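Local coordinates for beta-N-acetylglucosaminidase-like protein Glycoside hydrolase family 20 (Flavobacterium johnsoniae, PDB 6YHH) that probably acts as a family 20 beta-N-acetylhexosaminidase, releasing N-acetylglucosamine from chitin-derived oligosaccharides, at residues A[568-573]-A[591-596]; A[529-534]-A[660-665]; A[620-625]-A[649-654]; A[418-423]-A[561-566]. All blocks are in the same frame, centred on the assembly; numbering follows the deposited sequence. Where two conformers were deposited one is given.

Interaction 1 of 4, residues A[568-573]-A[591-596]; sequences LAFDEA and AFFNKW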
# COMPACT_ATOMS: atom_id res chain seq x y z
N LEU A 568 -17.58 -7.61 -21.57
CA LEU A 568 -17.43 -9.02 -21.99
C LEU A 568 -18.76 -9.76 -21.81
O LEU A 568 -19.13 -10.58 -22.67
CB LEU A 568 -16.36 -9.68 -21.16
CG LEU A 568 -14.91 -9.24 -21.43
CD1 LEU A 568 -13.95 -9.95 -20.45
CD2 LEU A 568 -14.54 -9.37 -22.85
N ALA A 569 -19.46 -9.49 -20.72
CA ALA A 569 -20.77 -10.10 -20.53
C ALA A 569 -21.80 -9.71 -21.52
O ALA A 569 -22.61 -10.53 -21.95
CB ALA A 569 -21.26 -9.91 -19.10
N PHE A 570 -21.80 -8.46 -21.89
CA PHE A 570 -22.67 -7.94 -22.92
C PHE A 570 -22.41 -8.60 -24.24
O PHE A 570 -23.32 -9.07 -24.97
CB PHE A 570 -22.51 -6.42 -23.04
CG PHE A 570 -23.47 -5.81 -24.02
CD1 PHE A 570 -24.86 -5.85 -23.81
CD2 PHE A 570 -23.03 -5.15 -25.19
CE1 PHE A 570 -25.72 -5.21 -24.73
CE2 PHE A 570 -23.87 -4.57 -26.08
CZ PHE A 570 -25.27 -4.63 -25.86
N ASP A 571 -21.11 -8.69 -24.58
CA ASP A 571 -20.75 -9.27 -25.84
C ASP A 571 -21.33 -10.71 -25.96
O ASP A 571 -21.82 -11.07 -27.06
CB ASP A 571 -19.23 -9.40 -25.91
CG ASP A 571 -18.50 -8.06 -26.17
OD1 ASP A 571 -19.10 -7.08 -26.59
OD2 ASP A 571 -17.26 -8.08 -25.96
N GLU A 572 -21.22 -11.45 -24.88
CA GLU A 572 -21.69 -12.86 -24.78
C GLU A 572 -23.20 -12.85 -24.94
O GLU A 572 -23.77 -13.65 -25.75
CB GLU A 572 -21.29 -13.50 -23.46
CG GLU A 572 -21.88 -14.91 -23.21
CD GLU A 572 -21.38 -15.96 -24.22
OE1 GLU A 572 -20.41 -15.67 -25.02
OE2 GLU A 572 -21.99 -17.09 -24.23
N ALA A 573 -23.88 -11.97 -24.23
CA ALA A 573 -25.34 -11.92 -24.32
C ALA A 573 -25.78 -11.56 -25.73
O ALA A 573 -26.78 -12.14 -26.27
CB ALA A 573 -25.89 -10.94 -23.30
N ALA A 591 -31.44 -6.26 -20.21
CA ALA A 591 -31.05 -5.99 -18.86
C ALA A 591 -29.84 -5.00 -18.83
O ALA A 591 -29.77 -4.15 -17.93
CB ALA A 591 -30.67 -7.24 -18.11
N PHE A 592 -28.97 -5.11 -19.83
CA PHE A 592 -27.77 -4.20 -19.87
C PHE A 592 -28.21 -2.82 -20.21
O PHE A 592 -27.74 -1.86 -19.62
CB PHE A 592 -26.75 -4.70 -20.92
CG PHE A 592 -25.98 -5.88 -20.45
CD1 PHE A 592 -24.81 -5.73 -19.64
CD2 PHE A 592 -26.38 -7.16 -20.78
CE1 PHE A 592 -24.08 -6.87 -19.25
CE2 PHE A 592 -25.69 -8.26 -20.35
CZ PHE A 592 -24.55 -8.14 -19.57
N PHE A 593 -29.15 -2.69 -21.13
CA PHE A 593 -29.65 -1.36 -21.46
C PHE A 593 -30.33 -0.69 -20.29
O PHE A 593 -30.10 0.52 -20.01
CB PHE A 593 -30.63 -1.43 -22.64
CG PHE A 593 -30.05 -2.01 -23.89
CD1 PHE A 593 -28.71 -1.74 -24.26
CD2 PHE A 593 -30.83 -2.71 -24.77
CE1 PHE A 593 -28.18 -2.30 -25.41
CE2 PHE A 593 -30.28 -3.26 -25.91
CZ PHE A 593 -28.98 -3.04 -26.23
N ASN A 594 -31.18 -1.41 -19.55
CA ASN A 594 -31.79 -0.82 -18.38
C ASN A 594 -30.70 -0.45 -17.34
O ASN A 594 -30.77 0.63 -16.69
CB ASN A 594 -32.80 -1.76 -17.78
CG ASN A 594 -34.03 -1.89 -18.62
OD1 ASN A 594 -34.53 -3.02 -18.89
ND2 ASN A 594 -34.52 -0.83 -19.02
N LYS A 595 -29.69 -1.28 -17.20
CA LYS A 595 -28.62 -0.99 -16.27
C LYS A 595 -27.87 0.29 -16.65
O LYS A 595 -27.62 1.15 -15.76
CB LYS A 595 -27.59 -2.16 -16.22
CG LYS A 595 -26.48 -1.88 -15.23
CD LYS A 595 -25.50 -3.04 -15.10
CE LYS A 595 -24.48 -2.75 -13.98
NZ LYS A 595 -23.64 -3.96 -13.74
N TRP A 596 -27.53 0.43 -17.93
CA TRP A 596 -26.77 1.62 -18.36
C TRP A 596 -27.54 2.92 -18.24
O TRP A 596 -27.00 4.01 -18.03
CB TRP A 596 -26.22 1.39 -19.74
CG TRP A 596 -25.26 0.18 -19.73
CD1 TRP A 596 -24.43 -0.28 -18.72
CD2 TRP A 596 -25.00 -0.67 -20.85
NE1 TRP A 596 -23.71 -1.37 -19.15
CE2 TRP A 596 -24.03 -1.61 -20.45
CE3 TRP A 596 -25.45 -0.69 -22.14
CZ2 TRP A 596 -23.55 -2.60 -21.33
CZ3 TRP A 596 -25.00 -1.65 -22.99
CH2 TRP A 596 -24.05 -2.60 -22.57
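Phe-570 and Phe-592 meet between two antiparallel helices, whose short segments run at 146° to each other with their axes 11.4 Å apart at closest approach. That spacing is filled by aromatic rings. Phe-570 reaches across because its CG stands anti to the backbone N (chi1 -175°), and three rings of 591-596 pack against it. CH2 of Trp-596 comes down over the centre of one Phe-570 face and lies 3.6 Å from CG of Phe-570. The pair is edge-to-face, with the indole supplying the edge. Against Phe-592 the roles change: Phe-570 now presents its edge, in an offset edge-to-face pair with planes at 69° and ring centroids 5.3 Å apart. The same Phe-592 face also receives CB of Phe-570, 4.1 Å from the ring centroid and nearly on its normal, a CH-pi contact. Phe-593 meets the far end of Phe-570 obliquely, its CE1 lying 3.8 Å from Phe-570 CZ. Two small residues complete the fit, CB of Ala-569 touching Phe-592 CZ at 3.8 Å and CB of Ala-573 touching Phe-592 CE2 at 4.0 Å. Helices 565-579 and 583-607 thus form a helical hairpin joined by an aromatic cluster. No hydrogen bond crosses between the segments; cohesion rests on dispersion and on ring-hydrogen contacts with pi faces, which hold the central phenyl ring from several directions.

Interaction 2 of 4, residues A[529-534]-A[660-665]; sequences TNVCEP and VELSVY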
# COMPACT_ATOMS: atom_id res chain seq x y z
N THR A 529 -17.11 2.03 -14.99
CA THR A 529 -15.79 1.49 -15.35
C THR A 529 -15.91 0.14 -16.01
O THR A 529 -15.07 -0.25 -16.83
CB THR A 529 -14.79 1.34 -14.21
OG1 THR A 529 -15.23 0.27 -13.36
CG2 THR A 529 -14.62 2.59 -13.46
N ASN A 530 -16.99 -0.61 -15.71
CA ASN A 530 -17.17 -1.94 -16.24
C ASN A 530 -17.62 -2.07 -17.68
O ASN A 530 -17.73 -3.21 -18.20
CB ASN A 530 -18.06 -2.77 -15.28
CG ASN A 530 -17.42 -2.99 -13.93
OD1 ASN A 530 -16.20 -3.02 -13.80
ND2 ASN A 530 -18.25 -3.21 -12.95
N VAL A 531 -17.78 -0.93 -18.39
CA VAL A 531 -17.92 -0.86 -19.82
C VAL A 531 -16.91 -0.00 -20.51
O VAL A 531 -17.00 0.16 -21.70
CB VAL A 531 -19.33 -0.48 -20.26
CG1 VAL A 531 -20.27 -1.60 -19.90
CG2 VAL A 531 -19.81 0.90 -19.74
N CYS A 532 -15.91 0.50 -19.77
CA CYS A 532 -14.95 1.45 -20.35
C CYS A 532 -13.48 0.93 -20.18
O CYS A 532 -13.19 0.21 -19.23
CB CYS A 532 -15.03 2.80 -19.69
SG CYS A 532 -16.54 3.73 -19.96
N GLU A 533 -12.68 1.22 -21.18
CA GLU A 533 -11.28 0.79 -21.24
C GLU A 533 -10.40 1.94 -21.60
O GLU A 533 -10.73 2.75 -22.41
CB GLU A 533 -11.12 -0.40 -22.17
CG GLU A 533 -12.04 -1.56 -21.76
CD GLU A 533 -11.95 -2.78 -22.68
OE1 GLU A 533 -11.15 -2.84 -23.62
OE2 GLU A 533 -12.79 -3.70 -22.52
N PRO A 534 -9.24 2.03 -20.98
CA PRO A 534 -8.39 3.14 -21.36
C PRO A 534 -7.89 3.05 -22.81
O PRO A 534 -7.67 1.96 -23.36
CB PRO A 534 -7.21 3.06 -20.39
CG PRO A 534 -7.40 1.84 -19.59
CD PRO A 534 -8.67 1.13 -19.98
N VAL A 660 -10.83 7.25 -22.40
CA VAL A 660 -11.31 5.89 -22.40
C VAL A 660 -12.22 5.69 -23.63
O VAL A 660 -12.59 6.67 -24.30
CB VAL A 660 -12.14 5.53 -21.16
CG1 VAL A 660 -11.32 5.68 -19.90
CG2 VAL A 660 -13.39 6.40 -21.03
N GLU A 661 -12.60 4.43 -23.83
CA GLU A 661 -13.52 4.02 -24.84
C GLU A 661 -14.55 3.08 -24.26
O GLU A 661 -14.33 2.36 -23.30
CB GLU A 661 -12.77 3.35 -25.97
CG GLU A 661 -12.09 2.03 -25.66
CD GLU A 661 -11.12 1.55 -26.69
OE1 GLU A 661 -10.68 2.36 -27.51
OE2 GLU A 661 -10.74 0.34 -26.66
N LEU A 662 -15.73 3.10 -24.88
CA LEU A 662 -16.77 2.13 -24.57
C LEU A 662 -16.56 0.81 -25.31
O LEU A 662 -16.55 0.77 -26.53
CB LEU A 662 -18.18 2.68 -24.96
CG LEU A 662 -18.78 3.77 -24.09
CD1 LEU A 662 -19.97 4.45 -24.82
CD2 LEU A 662 -19.17 3.24 -22.73
N SER A 663 -16.29 -0.25 -24.57
CA SER A 663 -15.90 -1.51 -25.20
C SER A 663 -17.09 -2.42 -25.44
O SER A 663 -16.94 -3.58 -25.72
CB SER A 663 -14.80 -2.18 -24.38
OG SER A 663 -15.21 -2.41 -23.04
N VAL A 664 -18.26 -1.83 -25.36
CA VAL A 664 -19.53 -2.44 -25.85
C VAL A 664 -19.90 -1.95 -27.23
O VAL A 664 -20.88 -2.44 -27.83
CB VAL A 664 -20.68 -2.14 -24.85
CG1 VAL A 664 -20.47 -2.81 -23.50
CG2 VAL A 664 -20.92 -0.66 -24.66
N TYR A 665 -19.19 -0.98 -27.80
CA TYR A 665 -19.52 -0.47 -29.10
C TYR A 665 -19.67 -1.50 -30.22
O TYR A 665 -20.73 -1.51 -30.96
CB TYR A 665 -18.54 0.63 -29.54
CG TYR A 665 -18.66 0.90 -30.98
CD1 TYR A 665 -19.74 1.64 -31.46
CD2 TYR A 665 -17.72 0.41 -31.87
CE1 TYR A 665 -19.87 1.87 -32.81
CE2 TYR A 665 -17.81 0.66 -33.22
CZ TYR A 665 -18.89 1.40 -33.67
OH TYR A 665 -19.03 1.65 -35.06
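Glu-533 and Ser-663 face each other on one side of a two-stranded antiparallel sheet, the extended glutamate lying over the serine. Glu-533 CG stands anti to the carbonyl carbon (chi1 -56°), and the straight chain beyond it carries the carboxylate to Ser-663. Ser-663 OG donates to Glu-533 OE2 at 2.8 Å, approaching from above the carboxylate, 64° out of its plane. Outside the pair, Ser-663 OG also bonds to Ser-567 OG, and Glu-533 OE2 receives the backbone N of Ala-564. Glu-661 projects from the same face as Glu-533, and its OE2 lies 4.4 Å from Glu-533 OE1. Lys-536 makes salt bridges to both of these oxygens, while Lys-655 pairs with the other oxygen of Glu-661. Beneath them the backbones of Glu-533 and Glu-661 form a hydrogen-bonded pair, each N lying 2.9 Å from the other residue's O. The ladder is extended where Ser-663 N reaches Val-531 O at 3.0 Å.

Cys-532 and Leu-662, a non-hydrogen-bonded pair, turn to the opposite face, which Leu-619 of helix 617-634 helps to cover. There Leu-662 CD2 sits 3.9 Å from Cys-532 SG and also meets CG2 of Val-531. CG1 of Val-531 touches CG1 of Val-664 at 3.8 Å. The sheet is therefore two-sided in chemistry: apolar side chains pack together on and beside one face, while on the other a shared lysine probably offsets the repulsion between two neighbouring carboxylates.

Interaction 3 of 4, residues A[620-625]-A[649-654]; sequences SKKLSD and IEQCNT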
# COMPACT_ATOMS: atom_id res chain seq x y z
N SER A 620 -21.37 8.58 -21.00
CA SER A 620 -22.44 7.83 -20.35
C SER A 620 -23.77 8.27 -20.96
O SER A 620 -24.66 7.46 -21.12
CB SER A 620 -22.44 7.95 -18.83
OG SER A 620 -22.64 9.32 -18.34
N LYS A 621 -23.87 9.54 -21.40
CA LYS A 621 -25.10 9.99 -22.08
C LYS A 621 -25.22 9.32 -23.42
O LYS A 621 -26.30 8.78 -23.78
CB LYS A 621 -25.11 11.48 -22.24
CG LYS A 621 -26.22 11.91 -23.19
CD LYS A 621 -26.42 13.39 -23.24
CE LYS A 621 -27.46 13.78 -24.31
NZ LYS A 621 -28.74 13.06 -24.16
N LYS A 622 -24.12 9.22 -24.19
CA LYS A 622 -24.16 8.51 -25.45
C LYS A 622 -24.59 7.05 -25.33
O LYS A 622 -25.44 6.52 -26.13
CB LYS A 622 -22.83 8.65 -26.20
CG LYS A 622 -22.56 10.04 -26.71
CD LYS A 622 -21.09 10.34 -27.05
CE LYS A 622 -21.04 11.84 -27.45
NZ LYS A 622 -19.73 12.31 -27.99
N LEU A 623 -24.09 6.36 -24.30
CA LEU A 623 -24.51 4.98 -24.07
C LEU A 623 -25.99 4.87 -23.63
O LEU A 623 -26.72 3.95 -24.08
CB LEU A 623 -23.59 4.33 -23.01
CG LEU A 623 -23.83 2.91 -22.72
CD1 LEU A 623 -23.69 2.05 -23.96
CD2 LEU A 623 -22.93 2.39 -21.56
N SER A 624 -26.46 5.78 -22.77
CA SER A 624 -27.81 5.82 -22.26
C SER A 624 -28.72 6.09 -23.42
O SER A 624 -29.77 5.42 -23.55
CB SER A 624 -27.98 6.92 -21.20
OG SER A 624 -29.39 6.95 -20.80
N ASP A 625 -28.35 7.03 -24.25
CA ASP A 625 -29.21 7.34 -25.45
C ASP A 625 -29.36 6.14 -26.34
O ASP A 625 -30.48 5.82 -26.77
CB ASP A 625 -28.69 8.53 -26.25
CG ASP A 625 -28.86 9.86 -25.55
OD1 ASP A 625 -29.57 10.03 -24.55
OD2 ASP A 625 -28.24 10.81 -26.00
N ILE A 649 -25.77 4.87 -32.60
CA ILE A 649 -24.83 3.85 -32.09
C ILE A 649 -23.42 4.29 -32.35
O ILE A 649 -22.57 4.11 -31.46
CB ILE A 649 -25.18 2.45 -32.61
CG1 ILE A 649 -26.30 1.88 -31.73
CG2 ILE A 649 -23.97 1.54 -32.71
CD1 ILE A 649 -27.59 2.65 -31.58
N GLU A 650 -23.14 4.90 -33.50
CA GLU A 650 -21.79 5.33 -33.80
C GLU A 650 -21.27 6.32 -32.83
O GLU A 650 -20.04 6.43 -32.63
CB GLU A 650 -21.70 5.96 -35.22
CG GLU A 650 -21.81 4.98 -36.37
CD GLU A 650 -20.67 4.01 -36.36
OE1 GLU A 650 -19.50 4.44 -36.50
OE2 GLU A 650 -20.95 2.81 -36.11
N GLN A 651 -22.13 7.10 -32.22
CA GLN A 651 -21.67 8.08 -31.18
C GLN A 651 -20.86 7.33 -30.12
O GLN A 651 -19.95 7.89 -29.47
CB GLN A 651 -22.81 8.75 -30.46
CG GLN A 651 -23.78 9.60 -31.29
CD GLN A 651 -23.07 10.69 -31.97
OE1 GLN A 651 -22.47 11.55 -31.31
NE2 GLN A 651 -23.10 10.67 -33.29
N CYS A 652 -21.22 6.10 -29.87
CA CYS A 652 -20.61 5.36 -28.76
C CYS A 652 -19.18 4.87 -29.09
O CYS A 652 -18.57 4.22 -28.23
CB CYS A 652 -21.46 4.16 -28.34
SG CYS A 652 -23.01 4.62 -27.61
N ASN A 653 -18.69 5.08 -30.31
CA ASN A 653 -17.29 4.71 -30.63
C ASN A 653 -16.33 5.84 -30.43
O ASN A 653 -15.19 5.77 -30.87
CB ASN A 653 -17.22 4.29 -32.10
CG ASN A 653 -16.01 3.43 -32.40
OD1 ASN A 653 -15.44 2.72 -31.55
ND2 ASN A 653 -15.62 3.46 -33.68
N THR A 654 -16.79 6.94 -29.87
CA THR A 654 -15.94 8.10 -29.64
C THR A 654 -14.79 7.77 -28.72
O THR A 654 -14.96 7.05 -27.74
CB THR A 654 -16.71 9.32 -29.11
OG1 THR A 654 -15.82 10.45 -29.04
CG2 THR A 654 -17.32 9.05 -27.78
O HOH W 1 -19.68 10.77 -30.17
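Lys-622 of helix 617-634 reaches across 649-654, and its side chain meets Cys-652, Gln-651 and Thr-654 in turn. CB lies beside the sulfur of Cys-652, with SG 4.3 Å away. At CG, set anti to the carbonyl carbon (chi1 -69°), the chain comes up against Gln-651, whose CB is 4.0 Å from Lys-622 CG; the two side chains cross at about a right angle. CD then passes the Gln-651 carbonyl, 3.6 Å from its O, and also touches the methyl CG2 of Thr-654 at 4.1 Å. CE passes near Gln-651 OE1 in van der Waals contact. At the tip, NZ donates to a water 2.7 Å away and makes a further hydrogen bond to NE2 of His-657. That second bond suggests that NE2 carries no proton, and the nearby ammonium would probably disfavour a charged imidazole.

The water returns both of its hydrogens to one residue, bonding to Gln-651 O at 3.0 Å and to Gln-651 OE1 at 3.1 Å. The bend of the glutamine at chi2 (-59°) brings its amide oxygen round to this same water. Deeper in, SG of Cys-652 rests 3.4 Å from Lys-622 O and near CA of Leu-623, so the sulfur packs against the helix backbone itself. Helix 617-634 thus packs against the turn of chain that follows helix 642-650 and leads toward strand 660-662, within the largely helical C-terminal part of the protein: a buried thiol inside, with a lysine and its bridging water along the more exposed margin.

Interaction 4 of 4, residues A[418-423]-A[561-566]; sequences YPVASH and TPDAKD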
# COMPACT_ATOMS: atom_id res chain seq x y z
N TYR A 418 -3.61 -3.26 -24.02
CA TYR A 418 -4.30 -4.25 -24.93
C TYR A 418 -5.06 -5.31 -24.15
O TYR A 418 -4.80 -5.62 -22.98
CB TYR A 418 -3.25 -4.89 -25.83
CG TYR A 418 -2.42 -3.99 -26.72
CD1 TYR A 418 -2.97 -2.97 -27.42
CD2 TYR A 418 -1.07 -4.23 -26.91
CE1 TYR A 418 -2.25 -2.19 -28.28
CE2 TYR A 418 -0.32 -3.46 -27.77
CZ TYR A 418 -0.89 -2.44 -28.45
OH TYR A 418 -0.16 -1.66 -29.34
N PRO A 419 -6.04 -5.95 -24.82
CA PRO A 419 -6.78 -7.03 -24.17
C PRO A 419 -5.90 -8.20 -23.78
O PRO A 419 -4.90 -8.49 -24.49
CB PRO A 419 -7.78 -7.46 -25.26
CG PRO A 419 -7.78 -6.36 -26.25
CD PRO A 419 -6.40 -5.72 -26.22
N VAL A 420 -6.28 -8.87 -22.69
CA VAL A 420 -5.52 -9.99 -22.17
C VAL A 420 -5.25 -11.06 -23.25
O VAL A 420 -4.18 -11.64 -23.28
CB VAL A 420 -6.07 -10.56 -20.88
CG1 VAL A 420 -7.44 -11.28 -21.15
CG2 VAL A 420 -5.12 -11.50 -20.20
N ALA A 421 -6.23 -11.36 -24.10
CA ALA A 421 -5.99 -12.43 -25.08
C ALA A 421 -4.87 -12.15 -26.04
O ALA A 421 -4.21 -13.08 -26.44
CB ALA A 421 -7.27 -12.68 -25.86
N SER A 422 -4.59 -10.88 -26.36
CA SER A 422 -3.45 -10.59 -27.23
C SER A 422 -2.13 -11.01 -26.55
O SER A 422 -1.23 -11.50 -27.23
CB SER A 422 -3.36 -9.11 -27.60
OG SER A 422 -3.01 -8.37 -26.46
N HIS A 423 -2.02 -10.86 -25.24
CA HIS A 423 -0.85 -11.31 -24.53
C HIS A 423 -0.80 -12.84 -24.28
O HIS A 423 0.25 -13.46 -24.40
CB HIS A 423 -0.73 -10.52 -23.19
CG HIS A 423 -0.70 -9.07 -23.39
ND1 HIS A 423 0.23 -8.45 -24.19
CD2 HIS A 423 -1.42 -8.08 -22.81
CE1 HIS A 423 0.03 -7.15 -24.16
NE2 HIS A 423 -0.97 -6.90 -23.34
N THR A 561 -9.69 -0.50 -16.88
CA THR A 561 -8.75 -1.51 -17.35
C THR A 561 -9.26 -2.16 -18.61
O THR A 561 -10.45 -2.08 -18.85
CB THR A 561 -8.52 -2.57 -16.25
OG1 THR A 561 -9.78 -2.92 -15.65
CG2 THR A 561 -7.69 -1.95 -15.14
N PRO A 562 -8.42 -2.87 -19.39
CA PRO A 562 -8.96 -3.68 -20.52
C PRO A 562 -9.81 -4.84 -20.03
O PRO A 562 -9.91 -5.09 -18.83
CB PRO A 562 -7.70 -4.25 -21.20
CG PRO A 562 -6.53 -3.72 -20.43
CD PRO A 562 -6.98 -3.08 -19.19
N ASP A 563 -10.51 -5.46 -20.97
CA ASP A 563 -11.39 -6.61 -20.67
C ASP A 563 -12.44 -6.21 -19.63
O ASP A 563 -12.71 -6.91 -18.63
CB ASP A 563 -10.55 -7.83 -20.23
CG ASP A 563 -9.56 -8.26 -21.29
OD1 ASP A 563 -10.00 -8.80 -22.30
OD2 ASP A 563 -8.33 -7.95 -21.10
N ALA A 564 -13.05 -5.05 -19.85
CA ALA A 564 -14.04 -4.56 -18.88
C ALA A 564 -15.15 -5.61 -18.66
O ALA A 564 -15.72 -6.10 -19.64
CB ALA A 564 -14.65 -3.28 -19.45
N LYS A 565 -15.49 -5.91 -17.40
CA LYS A 565 -16.26 -7.16 -17.18
C LYS A 565 -17.64 -7.10 -17.75
O LYS A 565 -18.13 -8.11 -18.27
CB LYS A 565 -16.29 -7.56 -15.74
CG LYS A 565 -16.99 -6.77 -14.77
CD LYS A 565 -16.91 -7.40 -13.33
N ASP A 566 -18.30 -5.94 -17.67
CA ASP A 566 -19.69 -5.93 -18.20
C ASP A 566 -19.73 -5.91 -19.72
O ASP A 566 -20.63 -6.43 -20.32
CB ASP A 566 -20.49 -4.77 -17.65
CG ASP A 566 -20.94 -4.98 -16.25
OD1 ASP A 566 -20.70 -6.06 -15.57
OD2 ASP A 566 -21.63 -4.03 -15.71
O HOH W 2 -8.96 -10.41 -24.21
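Pro-562 is the first residue of 561-566 to touch 418-423, its ring set against the backbone of Tyr-418 and Pro-419. Its CG lies 3.6 Å from Tyr-418 O, a carbonyl that is also hydrogen-bonded by Arg-467 NH1. Its CB meets Pro-419 CA at 4.2 Å, near the point where the two backbones come closest, Pro-419 CA to Pro-562 CA 5.4 Å.

Asp-563 follows in a left-handed helical conformation (phi 58°) and carries the polar part of the contact. With its CG anti to the carbonyl carbon (chi1 -60°), the carboxylate extends to the start of helix 420-424. OD2 accepts the backbone N of Val-420 at 2.8 Å through its syn lone pair, and the bond is nearly straight, 165° at the hydrogen. CG1 of Val-420 packs close to the same oxygen, 3.4 Å from OD2, and the Val-420 and Asp-563 side chains cross at about a right angle. OD1 takes a hydrogen from a water 2.7 Å away, and that water accepts Ala-421 N at 2.9 Å. Arg-488 NH1 also forms a salt bridge with OD1.

Ala-564 then turns the chain away at the N-cap position of helix 565-579, and Asp-566 in the helix pairs with Lys-595. Segment 418-423 falls within the catalytic-domain sequence range, so Asp-563 ties that region to the helices that follow. One carboxylate satisfies two successive amides at the start of a short helix, one directly and one through water, and the arginine probably offsets its negative charge.

Interactions 1, 2 and 3 share one apolar core. Centres of interactions 1 and 2 lie about 12 Å apart, and Trp-596 CH2 touches Val-664 CG1 at 3.7 Å; Trp-596 CG likewise meets Leu-623 CD2 of interaction 3 at 3.7 Å. Interactions 2 and 3, centres about 11 Å apart, are joined by a probable hydrogen bond between Tyr-665 OH and Glu-650 OE2. Along the chain, interactions 1 and 3 are nested within the long loop closed by interaction 2, whereas interaction 4 crosses it. Interaction 4, about 10 Å from interaction 2 between centres, links this C-terminal helical part to the region of the catalytic-domain sequence range. All four lie away from the predicted proton donor Glu-317.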